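Local coordinates for protein LbaCas13a H328A (C2c2) (Lachnospiraceae bacterium NK4A179, PDB 5WLH) that binds a CRISPR guide RNA and acts as an RNA-targeting Cas13a ribonuclease that cleaves at adenosines, at residues Ala510-Ser514 / Asp526-Leu530; Ile563-Phe567 / Ser1044-Gly1048; Leu84-Ser89 / Arg180-Tyr185. One frame throughout, in Å; residues are numbered along the deposited sequence.

Contact 1. Residues Ala510-Ser514 / Asp526-Leu530; sequences ARHLS and DFLLL
Phe527 and Leu528, on a short 3-10 turn, fold back against Ala510, Leu513 and Ser514 of helix 486-517, the helix that precedes them in the chain. This helix-and-turn unit probably belongs to a HEPN nuclease domain: Arg603, which pairs with Asp526 OD2 in a salt bridge, begins an RNDSFH sequence that matches the R-X4-H signature of that family. Asp526 also touches His1251, the histidine of a second such sequence, RNYIEH, consistent with a composite nuclease site close by.

The aromatic part of the contact centres on Phe527. Its CG is anti to the backbone N (chi1 172°), which carries the ring in toward the helix, and Ser514 CB then lies over one face in a CH-pi contact, 3.7 Å from the ring centroid. The methylene is displaced toward the rim, and the approach is close, with Ser514 CB 3.3 Å from Phe527 CG. Ala510 O meets the same ring obliquely at CD2 while accepting the helical bond from Ser514 N.

Apolar contacts complete the packing. Leu513 crosses Phe527 at about a right angle, with its CD2 methyl near the ring plane, 3.8 Å from Phe527 CE2; it also touches Leu592, Leu595 and Ile599 of helix 588-602. Ala510 CB sits against the fork of Leu528, 3.6 Å from CG and nearly as close to both CD1 and CD2.

Polar bonding shapes the turn itself. Asp526 forms an Asx turn in which Leu528 N reaches Asp526 OD1 at 3.1 Å, with an N-H...O angle of 136° and from 45° above the carboxylate plane.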
loop_
_atom_site.group_PDB
_atom_site.type_symbol
_atom_site.label_atom_id
_atom_site.label_comp_id
_atom_site.label_asym_id
_atom_site.label_seq_id
_atom_site.Cartn_x
_atom_site.Cartn_y
_atom_site.Cartn_z
ATOM N N ALA A 510 20.626 -0.640 -8.196
ATOM C CA ALA A 510 21.884 -1.226 -7.741
ATOM C C ALA A 510 21.973 -2.693 -8.134
ATOM O O ALA A 510 23.006 -3.159 -8.631
ATOM C CB ALA A 510 22.014 -1.057 -6.224
ATOM N N ARG A 511 20.890 -3.443 -7.913
ATOM C CA ARG A 511 20.852 -4.842 -8.325
ATOM C C ARG A 511 21.136 -4.985 -9.816
ATOM O O ARG A 511 21.979 -5.797 -10.229
ATOM C CB ARG A 511 19.486 -5.452 -7.978
ATOM C CG ARG A 511 19.328 -6.881 -8.481
ATOM C CD ARG A 511 20.466 -7.754 -7.932
ATOM N NE ARG A 511 20.277 -9.165 -8.255
ATOM C CZ ARG A 511 21.021 -10.140 -7.747
ATOM N NH1 ARG A 511 22.012 -9.849 -6.905
ATOM N NH2 ARG A 511 20.778 -11.399 -8.077
ATOM N N HIS A 512 20.429 -4.215 -10.651
ATOM C CA HIS A 512 20.616 -4.360 -12.088
ATOM C C HIS A 512 22.040 -4.013 -12.498
ATOM O O HIS A 512 22.664 -4.747 -13.270
ATOM C CB HIS A 512 19.596 -3.521 -12.844
ATOM C CG HIS A 512 18.193 -3.959 -12.580
ATOM N ND1 HIS A 512 17.103 -3.130 -12.728
ATOM C CD2 HIS A 512 17.710 -5.145 -12.147
ATOM C CE1 HIS A 512 16.005 -3.791 -12.406
ATOM N NE2 HIS A 512 16.347 -5.016 -12.047
ATOM N N LEU A 513 22.574 -2.903 -11.993
ATOM C CA LEU A 513 23.949 -2.553 -12.345
ATOM C C LEU A 513 24.926 -3.613 -11.855
ATOM O O LEU A 513 25.915 -3.918 -12.530
ATOM C CB LEU A 513 24.319 -1.190 -11.765
ATOM C CG LEU A 513 25.765 -0.709 -12.004
ATOM C CD1 LEU A 513 26.151 -0.774 -13.483
ATOM C CD2 LEU A 513 25.911 0.699 -11.489
ATOM N N SER A 514 24.680 -4.171 -10.672
ATOM C CA SER A 514 25.603 -5.166 -10.130
ATOM C C SER A 514 25.506 -6.492 -10.873
ATOM O O SER A 514 26.490 -7.244 -10.930
ATOM C CB SER A 514 25.327 -5.378 -8.639
ATOM O OG SER A 514 24.395 -6.413 -8.419
ATOM N N ASP A 526 26.496 -6.268 -0.595
ATOM C CA ASP A 526 25.886 -4.992 -0.954
ATOM C C ASP A 526 26.782 -4.332 -1.996
ATOM O O ASP A 526 27.824 -3.762 -1.663
ATOM C CB ASP A 526 25.678 -4.120 0.281
ATOM C CG ASP A 526 24.837 -2.873 -0.012
ATOM O OD1 ASP A 526 24.585 -2.578 -1.201
ATOM O OD2 ASP A 526 24.438 -2.198 0.955
ATOM N N PHE A 527 26.355 -4.407 -3.262
ATOM C CA PHE A 527 27.081 -3.770 -4.357
ATOM C C PHE A 527 27.431 -2.319 -4.056
ATOM O O PHE A 527 28.550 -1.866 -4.339
ATOM C CB PHE A 527 26.236 -3.844 -5.631
ATOM C CG PHE A 527 26.802 -3.058 -6.771
ATOM C CD1 PHE A 527 28.048 -3.376 -7.286
ATOM C CD2 PHE A 527 26.096 -2.010 -7.330
ATOM C CE1 PHE A 527 28.577 -2.667 -8.332
ATOM C CE2 PHE A 527 26.624 -1.289 -8.390
ATOM C CZ PHE A 527 27.873 -1.618 -8.888
ATOM N N LEU A 528 26.479 -1.564 -3.501
ATOM C CA LEU A 528 26.693 -0.138 -3.288
ATOM C C LEU A 528 27.771 0.158 -2.256
ATOM O O LEU A 528 28.274 1.279 -2.213
ATOM C CB LEU A 528 25.400 0.534 -2.843
ATOM C CG LEU A 528 24.313 0.508 -3.907
ATOM C CD1 LEU A 528 23.088 1.343 -3.436
ATOM C CD2 LEU A 528 24.852 1.017 -5.234
ATOM N N LEU A 529 28.125 -0.799 -1.423
ATOM C CA LEU A 529 29.139 -0.553 -0.413
ATOM C C LEU A 529 30.525 -1.009 -0.844
ATOM O O LEU A 529 31.478 -0.858 -0.068
ATOM C CB LEU A 529 28.738 -1.220 0.905
ATOM C CG LEU A 529 27.463 -0.596 1.493
ATOM C CD1 LEU A 529 27.208 -1.133 2.873
ATOM C CD2 LEU A 529 27.545 0.957 1.484
ATOM N N LEU A 530 30.672 -1.534 -2.060
ATOM C CA LEU A 530 32.008 -1.849 -2.555
ATOM C C LEU A 530 32.819 -0.570 -2.689
ATOM O O LEU A 530 32.279 0.509 -2.939
ATOM C CB LEU A 530 31.947 -2.587 -3.895
ATOM C CG LEU A 530 31.250 -3.958 -3.913
ATOM C CD1 LEU A 530 31.438 -4.642 -5.260
ATOM C CD2 LEU A 530 31.707 -4.865 -2.768
#

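Contact 2. Residues Ile563-Phe567 / Ser1044-Gly1048; sequences ILQYF and SKLYG
Tyr566 holds CG anti to its own carbonyl carbon (chi1 -65°), Leu1046 does the same, and the two side chains slide past each other in opposite directions between segments 563-567 and 1044-1048. Tyr566 thereby extends its hydroxyl to the far backbone: Tyr566 OH donates to Leu1046 O at 2.7 Å, in the carbonyl plane and on a lone pair, with a C=O...O angle of 119°. The CD2 methyl of Leu1046 lies over one face of the Tyr566 ring, 4.2 Å from the centroid, while Leu1046 CB touches Tyr566 CE1 at 3.6 Å and also stands over the centre of the Tyr1047 ring.

Tyr1047 brings CE1 to the edge of the Tyr566 ring, 3.7 Å from Tyr566 CD1, with the ring planes at 72°. A water joins the same two residues, donating to Tyr566 O at 2.7 Å and accepting from Tyr1047 OH at 2.6 Å.

Gln565 OE1 lies 3.3 Å from Leu1046 CD2 and accepts a hydrogen bond from Gln516 NE2 of helix 486-517. Gln516 OE1 in turn accepts from Lys1045 NZ, whose chain bends to bring the ammonium into a cation-pi contact with Phe985.

Because Gln516 NE2 also bonds Tyr566 OH, the buried phenol both gives and receives a hydrogen bond, with His512 O close by as a probable further partner. These bonds would restrict the rotation of its O-H and join the segment around Tyr566 and helix 1039-1047, far apart in sequence, to helix 486-517.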
loop_
_atom_site.group_PDB
_atom_site.type_symbol
_atom_site.label_atom_id
_atom_site.label_comp_id
_atom_site.label_asym_id
_atom_site.label_seq_id
_atom_site.Cartn_x
_atom_site.Cartn_y
_atom_site.Cartn_z
ATOM N N ILE A 563 28.421 -2.348 -19.019
ATOM C CA ILE A 563 27.677 -1.210 -18.470
ATOM C C ILE A 563 26.779 -0.601 -19.537
ATOM O O ILE A 563 25.615 -0.270 -19.284
ATOM C CB ILE A 563 28.646 -0.157 -17.904
ATOM C CG1 ILE A 563 29.403 -0.687 -16.683
ATOM C CG2 ILE A 563 27.905 1.122 -17.592
ATOM C CD1 ILE A 563 30.599 0.187 -16.312
ATOM N N LEU A 564 27.301 -0.443 -20.751
ATOM C CA LEU A 564 26.544 0.259 -21.772
ATOM C C LEU A 564 25.360 -0.552 -22.299
ATOM O O LEU A 564 24.534 0.007 -23.028
ATOM C CB LEU A 564 27.481 0.679 -22.914
ATOM C CG LEU A 564 28.509 1.763 -22.552
ATOM C CD1 LEU A 564 29.470 2.070 -23.719
ATOM C CD2 LEU A 564 27.777 3.020 -22.133
ATOM N N GLN A 565 25.246 -1.842 -21.954
ATOM C CA GLN A 565 24.006 -2.564 -22.248
ATOM C C GLN A 565 22.807 -1.860 -21.624
ATOM O O GLN A 565 21.705 -1.866 -22.186
ATOM C CB GLN A 565 24.086 -3.999 -21.721
ATOM C CG GLN A 565 25.036 -4.911 -22.466
ATOM C CD GLN A 565 25.163 -6.281 -21.819
ATOM O OE1 GLN A 565 24.217 -6.794 -21.240
ATOM N NE2 GLN A 565 26.343 -6.884 -21.936
ATOM N N TYR A 566 23.003 -1.263 -20.448
ATOM C CA TYR A 566 21.956 -0.538 -19.738
ATOM C C TYR A 566 21.755 0.869 -20.264
ATOM O O TYR A 566 20.779 1.530 -19.878
ATOM C CB TYR A 566 22.292 -0.511 -18.255
ATOM C CG TYR A 566 22.249 -1.892 -17.695
ATOM C CD1 TYR A 566 21.048 -2.438 -17.278
ATOM C CD2 TYR A 566 23.392 -2.685 -17.645
ATOM C CE1 TYR A 566 20.975 -3.722 -16.804
ATOM C CE2 TYR A 566 23.327 -3.975 -17.158
ATOM C CZ TYR A 566 22.113 -4.490 -16.747
ATOM O OH TYR A 566 22.025 -5.772 -16.262
ATOM N N PHE A 567 22.647 1.333 -21.134
ATOM C CA PHE A 567 22.482 2.582 -21.862
ATOM C C PHE A 567 22.206 2.303 -23.337
ATOM O O PHE A 567 22.624 3.060 -24.215
ATOM C CB PHE A 567 23.710 3.475 -21.678
ATOM C CG PHE A 567 23.903 3.965 -20.256
ATOM C CD1 PHE A 567 23.312 5.144 -19.830
ATOM C CD2 PHE A 567 24.674 3.250 -19.359
ATOM C CE1 PHE A 567 23.485 5.597 -18.529
ATOM C CE2 PHE A 567 24.850 3.692 -18.053
ATOM C CZ PHE A 567 24.256 4.872 -17.639
ATOM N N SER A 1044 15.080 -9.866 -20.022
ATOM C CA SER A 1044 15.268 -10.775 -18.891
ATOM C C SER A 1044 16.741 -10.869 -18.494
ATOM O O SER A 1044 17.058 -11.049 -17.313
ATOM C CB SER A 1044 14.689 -12.147 -19.238
ATOM O OG SER A 1044 15.656 -12.945 -19.888
ATOM N N LYS A 1045 17.649 -10.704 -19.458
ATOM C CA LYS A 1045 19.081 -10.717 -19.160
ATOM C C LYS A 1045 19.510 -9.452 -18.422
ATOM O O LYS A 1045 20.341 -9.509 -17.511
ATOM C CB LYS A 1045 19.875 -10.881 -20.457
ATOM C CG LYS A 1045 21.360 -10.519 -20.370
ATOM C CD LYS A 1045 22.209 -11.724 -20.003
ATOM C CE LYS A 1045 23.591 -11.687 -20.673
ATOM N NZ LYS A 1045 24.034 -10.315 -21.085
ATOM N N LEU A 1046 18.973 -8.299 -18.805
ATOM C CA LEU A 1046 19.413 -7.055 -18.175
ATOM C C LEU A 1046 18.769 -6.869 -16.810
ATOM O O LEU A 1046 19.428 -6.427 -15.860
ATOM C CB LEU A 1046 19.067 -5.857 -19.055
ATOM C CG LEU A 1046 19.682 -5.793 -20.453
ATOM C CD1 LEU A 1046 19.180 -4.560 -21.198
ATOM C CD2 LEU A 1046 21.181 -5.767 -20.331
ATOM N N TYR A 1047 17.472 -7.173 -16.709
ATOM C CA TYR A 1047 16.682 -6.810 -15.542
ATOM C C TYR A 1047 16.085 -7.988 -14.786
ATOM O O TYR A 1047 15.690 -7.810 -13.626
ATOM C CB TYR A 1047 15.548 -5.851 -15.957
ATOM C CG TYR A 1047 16.028 -4.683 -16.794
ATOM C CD1 TYR A 1047 16.895 -3.713 -16.264
ATOM C CD2 TYR A 1047 15.619 -4.543 -18.121
ATOM C CE1 TYR A 1047 17.328 -2.647 -17.029
ATOM C CE2 TYR A 1047 16.048 -3.496 -18.888
ATOM C CZ TYR A 1047 16.908 -2.553 -18.347
ATOM O OH TYR A 1047 17.322 -1.513 -19.117
ATOM N N GLY A 1048 16.009 -9.177 -15.397
ATOM C CA GLY A 1048 15.502 -10.355 -14.728
ATOM C C GLY A 1048 16.597 -11.176 -14.074
ATOM O O GLY A 1048 17.779 -10.826 -14.074
HETATM O O HOH W 1 18.990 0.243 -18.236
#

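Contact 3. Residues Leu84-Ser89 / Arg180-Tyr185; sequences LQWFLS and RIIAKY
Gln85, Arg180 and Lys184 converge on a single oxygen, Asp358 OD2 at the start of helix 357-388. To this outside carboxylate Lys184 NZ makes a salt bridge, Gln85 NE2 a weak hydrogen bond and Arg180 NH1 a long, weak ion pair. Sharing this oxygen probably explains why two donors, Gln85 NE2 and Lys184 NZ, come within 3.4 Å of each other. Beneath this cluster, helices 83-96 and 175-185 cross, with Leu88 as a knob in a hole of the second; their local axes lie 10.6 Å apart at a crossing angle of -78°.

The hole is formed by Arg180, Ile181, Lys184 and Tyr185. Leu88 CG, anti to the carbonyl carbon (chi1 -49°), carries both branches into it: Leu88 CD1 rests on Arg180 CB at 3.8 Å, and Leu88 CD2 lies 4.0 Å from Ile181 CG1.

Arg180, extended from CG to NE, lays its CD 3.8 Å from Leu84 CD1. Its guanidinium continues to salt bridges with Asp176 and Asp356; Gln85 NE2 meets it at the edge, the amide and guanidinium planes turned 57° apart. Contact 3 thus joins two helices of the N-terminal region, consistent with the guide-recognition lobe of Cas13a proteins, to helix 357-388. At the other end of the interface Leu88 CB meets the edge of the Tyr185 ring at CE2, and Tyr185 OH lies 3.8 Å from Ser89 CB.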
loop_
_atom_site.group_PDB
_atom_site.type_symbol
_atom_site.label_atom_id
_atom_site.label_comp_id
_atom_site.label_asym_id
_atom_site.label_seq_id
_atom_site.Cartn_x
_atom_site.Cartn_y
_atom_site.Cartn_z
ATOM N N LEU A 84 -36.318 -22.524 2.050
ATOM C CA LEU A 84 -36.442 -21.872 3.353
ATOM C C LEU A 84 -35.825 -20.480 3.331
ATOM O O LEU A 84 -36.439 -19.523 3.812
ATOM C CB LEU A 84 -35.814 -22.749 4.450
ATOM C CG LEU A 84 -35.880 -22.395 5.950
ATOM C CD1 LEU A 84 -34.899 -21.317 6.410
ATOM C CD2 LEU A 84 -37.297 -21.965 6.286
ATOM N N GLN A 85 -34.634 -20.342 2.742
ATOM C CA GLN A 85 -33.973 -19.040 2.712
ATOM C C GLN A 85 -34.808 -18.002 1.974
ATOM O O GLN A 85 -34.703 -16.802 2.255
ATOM C CB GLN A 85 -32.587 -19.167 2.075
ATOM C CG GLN A 85 -31.436 -19.191 3.079
ATOM C CD GLN A 85 -31.431 -20.439 3.949
ATOM O OE1 GLN A 85 -31.606 -21.554 3.456
ATOM N NE2 GLN A 85 -31.226 -20.254 5.249
ATOM N N TRP A 86 -35.646 -18.442 1.037
ATOM C CA TRP A 86 -36.543 -17.530 0.340
ATOM C C TRP A 86 -37.837 -17.309 1.119
ATOM O O TRP A 86 -38.481 -16.264 0.965
ATOM C CB TRP A 86 -36.802 -18.072 -1.069
ATOM C CG TRP A 86 -38.020 -17.561 -1.750
ATOM C CD1 TRP A 86 -38.087 -16.541 -2.653
ATOM C CD2 TRP A 86 -39.351 -18.064 -1.609
ATOM N NE1 TRP A 86 -39.384 -16.368 -3.072
ATOM C CE2 TRP A 86 -40.180 -17.291 -2.445
ATOM C CE3 TRP A 86 -39.924 -19.087 -0.847
ATOM C CZ2 TRP A 86 -41.553 -17.510 -2.542
ATOM C CZ3 TRP A 86 -41.282 -19.305 -0.948
ATOM C CH2 TRP A 86 -42.082 -18.524 -1.792
ATOM N N PHE A 87 -38.218 -18.264 1.974
ATOM C CA PHE A 87 -39.358 -18.060 2.864
ATOM C C PHE A 87 -39.041 -17.025 3.940
ATOM O O PHE A 87 -39.895 -16.198 4.283
ATOM C CB PHE A 87 -39.767 -19.389 3.501
ATOM C CG PHE A 87 -40.902 -19.275 4.483
ATOM C CD1 PHE A 87 -42.116 -18.733 4.101
ATOM C CD2 PHE A 87 -40.753 -19.715 5.786
ATOM C CE1 PHE A 87 -43.163 -18.634 4.998
ATOM C CE2 PHE A 87 -41.794 -19.618 6.690
ATOM C CZ PHE A 87 -43.000 -19.074 6.296
ATOM N N LEU A 88 -37.821 -17.061 4.489
ATOM C CA LEU A 88 -37.397 -16.021 5.422
ATOM C C LEU A 88 -37.482 -14.643 4.784
ATOM O O LEU A 88 -37.924 -13.680 5.421
ATOM C CB LEU A 88 -35.968 -16.279 5.897
ATOM C CG LEU A 88 -35.575 -17.660 6.404
ATOM C CD1 LEU A 88 -34.076 -17.694 6.652
ATOM C CD2 LEU A 88 -36.336 -17.999 7.668
ATOM N N SER A 89 -37.050 -14.528 3.525
ATOM C CA SER A 89 -37.065 -13.232 2.854
ATOM C C SER A 89 -38.484 -12.722 2.658
ATOM O O SER A 89 -38.719 -11.509 2.715
ATOM C CB SER A 89 -36.346 -13.325 1.510
ATOM O OG SER A 89 -36.195 -12.040 0.929
ATOM N N ARG A 180 -33.458 -17.417 12.658
ATOM C CA ARG A 180 -32.745 -17.184 11.406
ATOM C C ARG A 180 -32.950 -15.762 10.908
ATOM O O ARG A 180 -32.005 -15.124 10.429
ATOM C CB ARG A 180 -33.200 -18.196 10.354
ATOM C CG ARG A 180 -32.462 -19.517 10.447
ATOM C CD ARG A 180 -33.235 -20.667 9.814
ATOM N NE ARG A 180 -32.632 -21.939 10.198
ATOM C CZ ARG A 180 -31.651 -22.526 9.524
ATOM N NH1 ARG A 180 -31.180 -21.963 8.420
ATOM N NH2 ARG A 180 -31.146 -23.674 9.950
ATOM N N ILE A 181 -34.179 -15.252 11.015
ATOM C CA ILE A 181 -34.495 -13.913 10.525
ATOM C C ILE A 181 -33.746 -12.857 11.322
ATOM O O ILE A 181 -33.260 -11.860 10.766
ATOM C CB ILE A 181 -36.013 -13.679 10.586
ATOM C CG1 ILE A 181 -36.709 -14.408 9.441
ATOM C CG2 ILE A 181 -36.328 -12.204 10.541
ATOM C CD1 ILE A 181 -38.169 -14.088 9.333
ATOM N N ILE A 182 -33.661 -13.041 12.640
ATOM C CA ILE A 182 -32.980 -12.065 13.484
ATOM C C ILE A 182 -31.498 -12.009 13.136
ATOM O O ILE A 182 -30.935 -10.934 12.914
ATOM C CB ILE A 182 -33.202 -12.407 14.968
ATOM C CG1 ILE A 182 -34.646 -12.101 15.359
ATOM C CG2 ILE A 182 -32.217 -11.654 15.840
ATOM C CD1 ILE A 182 -34.981 -12.490 16.792
ATOM N N ALA A 183 -30.846 -13.170 13.070
ATOM C CA ALA A 183 -29.414 -13.189 12.818
ATOM C C ALA A 183 -29.079 -12.710 11.413
ATOM O O ALA A 183 -28.010 -12.126 11.201
ATOM C CB ALA A 183 -28.864 -14.595 13.041
ATOM N N LYS A 184 -29.974 -12.935 10.449
ATOM C CA LYS A 184 -29.674 -12.617 9.059
ATOM C C LYS A 184 -30.114 -11.212 8.660
ATOM O O LYS A 184 -29.427 -10.554 7.872
ATOM C CB LYS A 184 -30.332 -13.639 8.128
ATOM C CG LYS A 184 -29.948 -13.468 6.670
ATOM C CD LYS A 184 -30.582 -14.531 5.792
ATOM C CE LYS A 184 -30.322 -15.923 6.340
ATOM N NZ LYS A 184 -30.266 -16.951 5.261
ATOM N N TYR A 185 -31.241 -10.728 9.187
ATOM C CA TYR A 185 -31.835 -9.498 8.687
ATOM C C TYR A 185 -31.926 -8.367 9.698
ATOM O O TYR A 185 -32.249 -7.243 9.302
ATOM C CB TYR A 185 -33.241 -9.775 8.134
ATOM C CG TYR A 185 -33.244 -10.738 6.969
ATOM C CD1 TYR A 185 -32.637 -10.402 5.766
ATOM C CD2 TYR A 185 -33.845 -11.988 7.073
ATOM C CE1 TYR A 185 -32.631 -11.281 4.696
ATOM C CE2 TYR A 185 -33.846 -12.873 6.008
ATOM C CZ TYR A 185 -33.238 -12.515 4.822
ATOM O OH TYR A 185 -33.236 -13.391 3.760
#

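Contact 3 comes first along the chain and closes before contact 1 opens, which in turn closes before contact 2. Contacts 1 and 2 are neighbours, with centres 14 Å apart, on the same side of the chain's centre. Helix 486-517 links them: one part of it packs on the turn of contact 1, while His512 meets Tyr1047 edge-to-face and its carbonyl oxygen probably bonds Tyr566 OH. Contact 2 brings together segments separated by 476 residues, so this helix lies where parts of the chain far apart in sequence meet. Contact 3 is on the opposite side of the molecule, about 62 Å away between centres, within the N-terminal helices, consistent with the two-lobed build of Cas13a enzymes.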